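Local coordinates for Lmo2446 protein (Listeria monocytogenes serovar 1/2a, PDB 5I0D) that is a glycoside hydrolase family 31 protein that carries a family 6 carbohydrate-binding module with bound calcium and alpha-D-glucopyranose, at residues P940-F945 / F1056-I1061; G946-V951 / G964-F969. One frame throughout, in Å; residues are numbered along the deposited sequence.

Contact 1: P940-F945 / F1056-I1061; sequences PYEAEF and FDHVVI. With CA (calcium ion), chain S; GLC (alpha-D-glucopyranose), chain C.
Tyr941 and Val1059 form an antiparallel hydrogen-bonded pair, Tyr941 N to Val1059 O at 2.8 Å, while Val1059 N returns a bond to Tyr941 O. The next pair, Glu942 with His1058, is non-hydrogen-bonded; beyond it Ala943 N makes a long bond to Asp1057 O at 3.3 Å. Pro940 lays CB over one face of the His1058 imidazole, a CH-pi contact 3.9 Å from the ring centroid, and its CB also meets Val1060 CG2. On the other face of the sheet, Tyr941 CB packs on Val1059 CG2. A classic beta bulge sets Asp1057 and His1058 both opposite Arg994, and at this irregularity of the carbohydrate-binding module's beta-sandwich calcium is bound. Glu942 gives OE1 (2.3 Å), Glu944 chelates through both oxygens, and Asp1057 contributes O and OD1; Thr961 and Gly964 complete the site. Glu942 bends back at chi2 (-59°), which brings OE1 to the metal while OE2 bonds to Asn916. The Asp1057 carboxylate is shared likewise, OD2 making a salt bridge to Arg994. Ala943 CB sits over one face of the Phe1056 ring, 4.1 Å from its centroid.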
ATOM      1  N   PRO A 940     -12.764   9.714 -32.843  1.00 15.06           N
ATOM      2  CA  PRO A 940     -13.371  11.026 -32.836  1.00 15.49           C
ATOM      3  C   PRO A 940     -13.349  11.692 -31.475  1.00 15.38           C
ATOM      4  O   PRO A 940     -13.361  11.015 -30.441  1.00 15.37           O
ATOM      5  CB  PRO A 940     -14.821  10.757 -33.251  1.00 15.84           C
ATOM      6  CG  PRO A 940     -14.818   9.414 -33.868  1.00 15.90           C
ATOM      7  CD  PRO A 940     -13.747   8.666 -33.165  1.00 15.39           C
ATOM      8  N   TYR A 941     -13.323  13.017 -31.518  1.00 15.51           N
ATOM      9  CA  TYR A 941     -13.590  13.856 -30.382  1.00 15.78           C
ATOM     10  C   TYR A 941     -15.085  14.172 -30.410  1.00 15.97           C
ATOM     11  O   TYR A 941     -15.546  14.948 -31.248  1.00 15.89           O
ATOM     12  CB  TYR A 941     -12.771  15.144 -30.485  1.00 16.30           C
ATOM     13  CG  TYR A 941     -11.309  14.919 -30.224  1.00 16.53           C
ATOM     14  CD1 TYR A 941     -10.441  14.514 -31.244  1.00 17.14           C
ATOM     15  CD2 TYR A 941     -10.785  15.110 -28.948  1.00 16.76           C
ATOM     16  CE1 TYR A 941      -9.090  14.287 -30.992  1.00 17.35           C
ATOM     17  CE2 TYR A 941      -9.447  14.905 -28.686  1.00 16.91           C
ATOM     18  CZ  TYR A 941      -8.610  14.480 -29.692  1.00 17.35           C
ATOM     19  OH  TYR A 941      -7.285  14.339 -29.376  1.00 18.51           O
ATOM     20  N   GLU A 942     -15.841  13.530 -29.520  1.00 15.93           N
ATOM     21  CA  GLU A 942     -17.302  13.705 -29.516  1.00 16.43           C
ATOM     22  C   GLU A 942     -17.699  15.111 -29.062  1.00 16.77           C
ATOM     23  O   GLU A 942     -17.238  15.590 -28.033  1.00 16.09           O
ATOM     24  CB  GLU A 942     -17.972  12.667 -28.623  1.00 16.83           C
ATOM     25  CG  GLU A 942     -17.766  11.223 -29.056  1.00 16.87           C
ATOM     26  CD  GLU A 942     -18.270  10.941 -30.460  1.00 17.61           C
ATOM     27  OE1 GLU A 942     -19.161  11.676 -30.917  1.00 18.58           O
ATOM     28  OE2 GLU A 942     -17.784   9.983 -31.105  1.00 18.12           O
ATOM     29  N   ALA A 943     -18.558  15.778 -29.841  1.00 17.17           N
ATOM     30  CA  ALA A 943     -19.033  17.113 -29.487  1.00 17.85           C
ATOM     31  C   ALA A 943     -19.726  17.121 -28.131  1.00 18.27           C
ATOM     32  O   ALA A 943     -19.583  18.059 -27.333  1.00 18.29           O
ATOM     33  CB  ALA A 943     -20.003  17.626 -30.556  1.00 18.44           C
ATOM     34  N   GLU A 944     -20.481  16.061 -27.889  1.00 18.76           N
ATOM     35  CA  GLU A 944     -21.185  15.843 -26.633  1.00 19.59           C
ATOM     36  C   GLU A 944     -20.249  15.761 -25.399  1.00 19.50           C
ATOM     37  O   GLU A 944     -20.688  16.004 -24.284  1.00 19.75           O
ATOM     38  CB  GLU A 944     -22.140  14.619 -26.742  1.00 20.17           C
ATOM     39  CG  GLU A 944     -21.543  13.233 -27.118  1.00 19.86           C
ATOM     40  CD  GLU A 944     -21.499  12.842 -28.633  1.00 20.35           C
ATOM     41  OE1 GLU A 944     -21.349  13.775 -29.419  1.00 19.85           O
ATOM     42  OE2 GLU A 944     -21.544  11.601 -28.816  1.00 20.17           O
ATOM     43  N   PHE A 945     -18.973  15.425 -25.598  1.00 19.15           N
ATOM     44  CA  PHE A 945     -17.978  15.431 -24.506  1.00 19.43           C
ATOM     45  C   PHE A 945     -17.135  16.714 -24.447  1.00 20.29           C
ATOM     46  O   PHE A 945     -16.208  16.817 -23.627  1.00 20.41           O
ATOM     47  CB  PHE A 945     -17.025  14.240 -24.635  1.00 18.96           C
ATOM     48  CG  PHE A 945     -17.691  12.884 -24.633  1.00 19.10           C
ATOM     49  CD1 PHE A 945     -18.917  12.651 -24.011  1.00 19.97           C
ATOM     50  CD2 PHE A 945     -17.062  11.819 -25.261  1.00 18.72           C
ATOM     51  CE1 PHE A 945     -19.494  11.378 -24.045  1.00 20.20           C
ATOM     52  CE2 PHE A 945     -17.622  10.545 -25.275  1.00 18.64           C
ATOM     53  CZ  PHE A 945     -18.828  10.324 -24.668  1.00 19.40           C
ATOM     54  N   PHE A1056     -24.410  18.603 -34.222  1.00 19.99           N
ATOM     55  CA  PHE A1056     -22.938  18.500 -34.317  1.00 18.89           C
ATOM     56  C   PHE A1056     -22.521  17.203 -33.621  1.00 18.54           C
ATOM     57  O   PHE A1056     -22.659  17.072 -32.416  1.00 18.62           O
ATOM     58  CB  PHE A1056     -22.345  19.743 -33.652  1.00 18.83           C
ATOM     59  CG  PHE A1056     -20.831  19.876 -33.710  1.00 18.17           C
ATOM     60  CD1 PHE A1056     -20.014  19.077 -34.523  1.00 18.03           C
ATOM     61  CD2 PHE A1056     -20.222  20.887 -32.973  1.00 18.07           C
ATOM     62  CE1 PHE A1056     -18.630  19.261 -34.532  1.00 17.31           C
ATOM     63  CE2 PHE A1056     -18.846  21.088 -33.005  1.00 17.53           C
ATOM     64  CZ  PHE A1056     -18.049  20.269 -33.780  1.00 17.17           C
ATOM     65  N   ASP A1057     -22.023  16.250 -34.396  1.00 18.21           N
ATOM     66  CA  ASP A1057     -21.779  14.908 -33.882  1.00 18.23           C
ATOM     67  C   ASP A1057     -20.411  14.734 -33.218  1.00 17.63           C
ATOM     68  O   ASP A1057     -20.319  14.178 -32.086  1.00 18.29           O
ATOM     69  CB  ASP A1057     -21.945  13.876 -35.001  1.00 18.66           C
ATOM     70  CG  ASP A1057     -21.736  12.462 -34.516  1.00 19.00           C
ATOM     71  OD1 ASP A1057     -21.831  12.241 -33.285  1.00 20.03           O
ATOM     72  OD2 ASP A1057     -21.454  11.592 -35.364  1.00 18.98           O
ATOM     73  N   HIS A1058     -19.380  15.148 -33.976  1.00 17.03           N
ATOM     74  CA  HIS A1058     -17.970  14.973 -33.602  1.00 16.41           C
ATOM     75  C   HIS A1058     -17.023  15.704 -34.537  1.00 16.13           C
ATOM     76  O   HIS A1058     -17.424  16.147 -35.623  1.00 15.84           O
ATOM     77  CB  HIS A1058     -17.569  13.467 -33.522  1.00 16.57           C
ATOM     78  CG  HIS A1058     -17.486  12.740 -34.843  1.00 16.82           C
ATOM     79  ND1 HIS A1058     -18.078  11.515 -35.039  1.00 17.29           N
ATOM     80  CD2 HIS A1058     -16.822  13.014 -35.995  1.00 16.96           C
ATOM     81  CE1 HIS A1058     -17.825  11.083 -36.259  1.00 17.71           C
ATOM     82  NE2 HIS A1058     -17.065  11.975 -36.865  1.00 17.25           N
ATOM     83  N   VAL A1059     -15.756  15.771 -34.121  1.00 15.79           N
ATOM     84  CA  VAL A1059     -14.657  16.052 -35.039  1.00 15.88           C
ATOM     85  C   VAL A1059     -13.661  14.912 -35.039  1.00 16.02           C
ATOM     86  O   VAL A1059     -13.497  14.225 -34.028  1.00 16.31           O
ATOM     87  CB  VAL A1059     -13.945  17.406 -34.767  1.00 15.72           C
ATOM     88  CG1 VAL A1059     -14.940  18.548 -34.809  1.00 15.96           C
ATOM     89  CG2 VAL A1059     -13.199  17.440 -33.455  1.00 15.71           C
ATOM     90  N   VAL A1060     -12.981  14.743 -36.162  1.00 16.20           N
ATOM     91  CA  VAL A1060     -11.914  13.769 -36.320  1.00 16.37           C
ATOM     92  C   VAL A1060     -10.728  14.538 -36.878  1.00 16.80           C
ATOM     93  O   VAL A1060     -10.894  15.375 -37.779  1.00 16.72           O
ATOM     94  CB  VAL A1060     -12.320  12.636 -37.287  1.00 17.08           C
ATOM     95  CG1 VAL A1060     -11.128  11.789 -37.709  1.00 17.57           C
ATOM     96  CG2 VAL A1060     -13.397  11.764 -36.666  1.00 17.38           C
ATOM     97  N   ILE A1061      -9.542  14.247 -36.357  1.00 17.02           N
ATOM     98  CA  ILE A1061      -8.304  14.811 -36.863  1.00 17.86           C
ATOM     99  C   ILE A1061      -7.566  13.749 -37.650  1.00 19.35           C
ATOM    100  O   ILE A1061      -7.351  12.633 -37.156  1.00 19.74           O
ATOM    101  CB  ILE A1061      -7.415  15.294 -35.704  1.00 17.90           C
ATOM    102  CG1 ILE A1061      -8.152  16.305 -34.836  1.00 17.48           C
ATOM    103  CG2 ILE A1061      -6.099  15.871 -36.214  1.00 18.36           C
ATOM    104  CD1 ILE A1061      -8.667  17.531 -35.571  1.00 17.59           C
TER
HETATM  105 CA    CA S1106     -21.379  12.310 -31.006  1.00 14.58          CA
HETATM  106  C1  GLC C   1     -22.100  14.122 -21.775  1.00 21.72           C
HETATM  107  C2  GLC C   1     -22.933  13.161 -22.630  1.00 22.01           C
HETATM  108  C3  GLC C   1     -23.398  11.961 -21.821  1.00 21.45           C
HETATM  109  C4  GLC C   1     -22.232  11.307 -21.084  1.00 20.58           C
HETATM  110  C5  GLC C   1     -21.436  12.335 -20.299  1.00 19.62           C
HETATM  111  C6  GLC C   1     -20.196  11.719 -19.691  1.00 18.86           C
HETATM  112  O1  GLC C   1     -22.896  14.765 -20.775  1.00 22.24           O
HETATM  113  O2  GLC C   1     -24.071  13.835 -23.178  1.00 23.33           O
HETATM  114  O3  GLC C   1     -23.984  10.997 -22.704  1.00 22.30           O
HETATM  115  O4  GLC C   1     -22.724  10.298 -20.201  1.00 20.28           O
HETATM  116  O5  GLC C   1     -21.019  13.413 -21.152  1.00 20.46           O
HETATM  117  O6  GLC C   1     -19.605  12.733 -18.884  1.00 17.89           O

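Contact 2: G946-V951 / G964-F969; sequences GHLTNV and GFVAGF. With CA (calcium ion), chain S.
Val966 meets both Leu948 and Val951 with its two methyl groups, and these contacts join the segment 964-969 to the segment 946-951 without backbone pairing. Segment 964-969 starts at the metal: Gly964 O binds calcium at 2.3 Å. Phe965 turns its ring to Trp1026, edge-to-face. At Val966 the side chain points toward the other segment. With CG1 anti to the backbone N (chi1 170°), this methyl presses on Val951 CG2 at 3.4 Å, closer than two methyl carbons normally come, the two side chains crossing at about a right angle. CG2 of Val966 meets Leu948 CD2 at 3.9 Å, the side chains running antiparallel alongside each other. Ala967 takes part through its carbonyl, whose O lies 3.9 Å from Val951 CG2. Gly968 (phi 84°, psi -74°) centres a gamma turn, closed by a weak bond from Phe969 N to Ala967 O, and touches a bound alpha-D-glucopyranose. Phe969 ends the segment: its CA is 3.8 Å and its CB 4.0 Å from Val951 CG2, while its ring makes a cation-pi contact with Arg1004. Strands 947-949 and 975-981 belong to one sheet and 965-968 to the other, so Val966, packed on Leu948, Val951 and Val976, joins the two sheets of the sandwich. The side-chain contacts are all aliphatic, so the fit between the segments rests on shape and burial of carbon rather than on directed bonds.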
ATOM      1  N   GLY A 946     -17.437  17.683 -25.310  1.00 20.80           N
ATOM      2  CA  GLY A 946     -16.728  18.943 -25.321  1.00 21.47           C
ATOM      3  C   GLY A 946     -17.143  19.841 -24.174  1.00 22.57           C
ATOM      4  O   GLY A 946     -18.103  19.556 -23.435  1.00 22.95           O
ATOM      5  N   HIS A 947     -16.415  20.936 -24.026  1.00 23.44           N
ATOM      6  CA  HIS A 947     -16.810  21.978 -23.096  1.00 25.04           C
ATOM      7  C   HIS A 947     -17.896  22.793 -23.762  1.00 25.20           C
ATOM      8  O   HIS A 947     -17.638  23.464 -24.767  1.00 24.38           O
ATOM      9  CB  HIS A 947     -15.628  22.873 -22.720  1.00 26.71           C
ATOM     10  CG  HIS A 947     -14.562  22.180 -21.922  1.00 28.15           C
ATOM     11  ND1 HIS A 947     -14.747  20.956 -21.311  1.00 29.62           N
ATOM     12  CD2 HIS A 947     -13.309  22.571 -21.592  1.00 29.95           C
ATOM     13  CE1 HIS A 947     -13.649  20.614 -20.665  1.00 29.24           C
ATOM     14  NE2 HIS A 947     -12.761  21.578 -20.815  1.00 30.15           N
ATOM     15  N   LEU A 948     -19.108  22.717 -23.216  1.00 25.30           N
ATOM     16  CA  LEU A 948     -20.287  23.319 -23.828  1.00 26.03           C
ATOM     17  C   LEU A 948     -20.693  24.613 -23.138  1.00 27.25           C
ATOM     18  O   LEU A 948     -20.737  24.670 -21.924  1.00 27.30           O
ATOM     19  CB  LEU A 948     -21.451  22.339 -23.738  1.00 26.32           C
ATOM     20  CG  LEU A 948     -21.242  20.936 -24.331  1.00 25.42           C
ATOM     21  CD1 LEU A 948     -22.578  20.213 -24.328  1.00 26.14           C
ATOM     22  CD2 LEU A 948     -20.657  20.984 -25.738  1.00 25.07           C
ATOM     23  N   THR A 949     -21.002  25.641 -23.919  1.00 27.76           N
ATOM     24  CA  THR A 949     -21.519  26.893 -23.394  1.00 28.84           C
ATOM     25  C   THR A 949     -22.862  27.164 -24.035  1.00 29.50           C
ATOM     26  O   THR A 949     -22.945  27.341 -25.252  1.00 28.65           O
ATOM     27  CB  THR A 949     -20.573  28.061 -23.704  1.00 29.41           C
ATOM     28  OG1 THR A 949     -19.273  27.757 -23.187  1.00 28.77           O
ATOM     29  CG2 THR A 949     -21.081  29.350 -23.074  1.00 30.55           C
ATOM     30  N   ASN A 950     -23.912  27.165 -23.210  1.00 30.34           N
ATOM     31  CA  ASN A 950     -25.269  27.547 -23.636  1.00 31.90           C
ATOM     32  C   ASN A 950     -25.847  26.667 -24.749  1.00 31.62           C
ATOM     33  O   ASN A 950     -26.639  27.119 -25.583  1.00 32.21           O
ATOM     34  CB  ASN A 950     -25.317  29.028 -24.044  1.00 33.09           C
ATOM     35  CG  ASN A 950     -25.004  29.967 -22.891  1.00 34.25           C
ATOM     36  OD1 ASN A 950     -25.383  29.716 -21.749  1.00 35.13           O
ATOM     37  ND2 ASN A 950     -24.321  31.062 -23.192  1.00 34.60           N
ATOM     38  N   VAL A 951     -25.452  25.404 -24.738  1.00 30.95           N
ATOM     39  CA  VAL A 951     -25.899  24.448 -25.728  1.00 31.22           C
ATOM     40  C   VAL A 951     -26.029  23.097 -25.029  1.00 30.71           C
ATOM     41  O   VAL A 951     -25.352  22.849 -24.039  1.00 30.51           O
ATOM     42  CB  VAL A 951     -24.942  24.457 -26.951  1.00 30.96           C
ATOM     43  CG1 VAL A 951     -23.683  23.643 -26.696  1.00 29.93           C
ATOM     44  CG2 VAL A 951     -25.673  24.002 -28.203  1.00 31.87           C
ATOM     45  N   GLY A 964     -24.425  10.726 -28.555  1.00 20.83           N
ATOM     46  CA  GLY A 964     -25.349  11.661 -29.190  1.00 21.49           C
ATOM     47  C   GLY A 964     -24.647  12.747 -29.966  1.00 20.99           C
ATOM     48  O   GLY A 964     -23.648  12.485 -30.627  1.00 20.95           O
ATOM     49  N   PHE A 965     -25.182  13.964 -29.886  1.00 21.29           N
ATOM     50  CA  PHE A 965     -24.655  15.105 -30.627  1.00 20.65           C
ATOM     51  C   PHE A 965     -25.055  16.379 -29.900  1.00 21.33           C
ATOM     52  O   PHE A 965     -25.912  16.349 -29.006  1.00 22.49           O
ATOM     53  CB  PHE A 965     -25.194  15.134 -32.061  1.00 20.96           C
ATOM     54  CG  PHE A 965     -26.689  14.910 -32.162  1.00 22.15           C
ATOM     55  CD1 PHE A 965     -27.589  15.976 -32.045  1.00 23.10           C
ATOM     56  CD2 PHE A 965     -27.193  13.641 -32.392  1.00 22.48           C
ATOM     57  CE1 PHE A 965     -28.950  15.769 -32.155  1.00 24.30           C
ATOM     58  CE2 PHE A 965     -28.560  13.421 -32.481  1.00 23.77           C
ATOM     59  CZ  PHE A 965     -29.441  14.487 -32.362  1.00 24.64           C
ATOM     60  N   VAL A 966     -24.429  17.492 -30.272  1.00 20.79           N
ATOM     61  CA  VAL A 966     -24.841  18.787 -29.765  1.00 21.61           C
ATOM     62  C   VAL A 966     -25.948  19.283 -30.687  1.00 22.66           C
ATOM     63  O   VAL A 966     -25.778  19.308 -31.918  1.00 22.46           O
ATOM     64  CB  VAL A 966     -23.674  19.784 -29.675  1.00 21.06           C
ATOM     65  CG1 VAL A 966     -24.181  21.190 -29.375  1.00 22.20           C
ATOM     66  CG2 VAL A 966     -22.688  19.338 -28.606  1.00 20.53           C
ATOM     67  N   ALA A 967     -27.066  19.676 -30.088  1.00 24.12           N
ATOM     68  CA  ALA A 967     -28.312  19.953 -30.822  1.00 25.64           C
ATOM     69  C   ALA A 967     -28.539  21.442 -31.118  1.00 26.73           C
ATOM     70  O   ALA A 967     -28.554  22.260 -30.200  1.00 27.44           O
ATOM     71  CB  ALA A 967     -29.497  19.430 -30.027  1.00 26.97           C
ATOM     72  N   GLY A 968     -28.732  21.786 -32.393  1.00 27.28           N
ATOM     73  CA  GLY A 968     -29.120  23.157 -32.779  1.00 28.67           C
ATOM     74  C   GLY A 968     -27.939  24.100 -32.908  1.00 28.27           C
ATOM     75  O   GLY A 968     -27.551  24.487 -34.021  1.00 28.08           O
ATOM     76  N   PHE A 969     -27.388  24.500 -31.765  1.00 28.06           N
ATOM     77  CA  PHE A 969     -26.139  25.238 -31.724  1.00 27.52           C
ATOM     78  C   PHE A 969     -26.236  26.487 -32.598  1.00 28.95           C
ATOM     79  O   PHE A 969     -25.366  26.757 -33.411  1.00 28.08           O
ATOM     80  CB  PHE A 969     -25.014  24.290 -32.173  1.00 25.75           C
ATOM     81  CG  PHE A 969     -23.617  24.858 -32.094  1.00 24.76           C
ATOM     82  CD1 PHE A 969     -23.291  25.969 -31.306  1.00 25.53           C
ATOM     83  CD2 PHE A 969     -22.613  24.252 -32.813  1.00 23.64           C
ATOM     84  CE1 PHE A 969     -21.984  26.442 -31.262  1.00 24.89           C
ATOM     85  CE2 PHE A 969     -21.317  24.728 -32.791  1.00 22.91           C
ATOM     86  CZ  PHE A 969     -20.997  25.818 -32.011  1.00 23.70           C
TER
HETATM   87 CA    CA S1106     -21.379  12.310 -31.006  1.00 14.58          CA

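In the fold
Contact 2 is nested inside the chain loop closed by contact 1, and their centres lie 11 Å apart within the family 6 module. They share the calcium: contact 1 supplies five of its seven protein ligand atoms and contact 2 one, Gly964 O. Strands 965-968 and 1054-1062 are sheet neighbours, with Phe1056 N probably hydrogen-bonded to Val966 O at 2.8 Å. A second probable bond, Glu944 OE2 to Gly964 N at 3.0 Å, ties a chelating carboxylate to the glycine. Different sugar pockets lie near the pair: Glu944 and Phe945 adjoin one alpha-D-glucopyranose, with Glu944 O 3.4 Å from its C1, whereas Gly968 lines a separate glycan pocket.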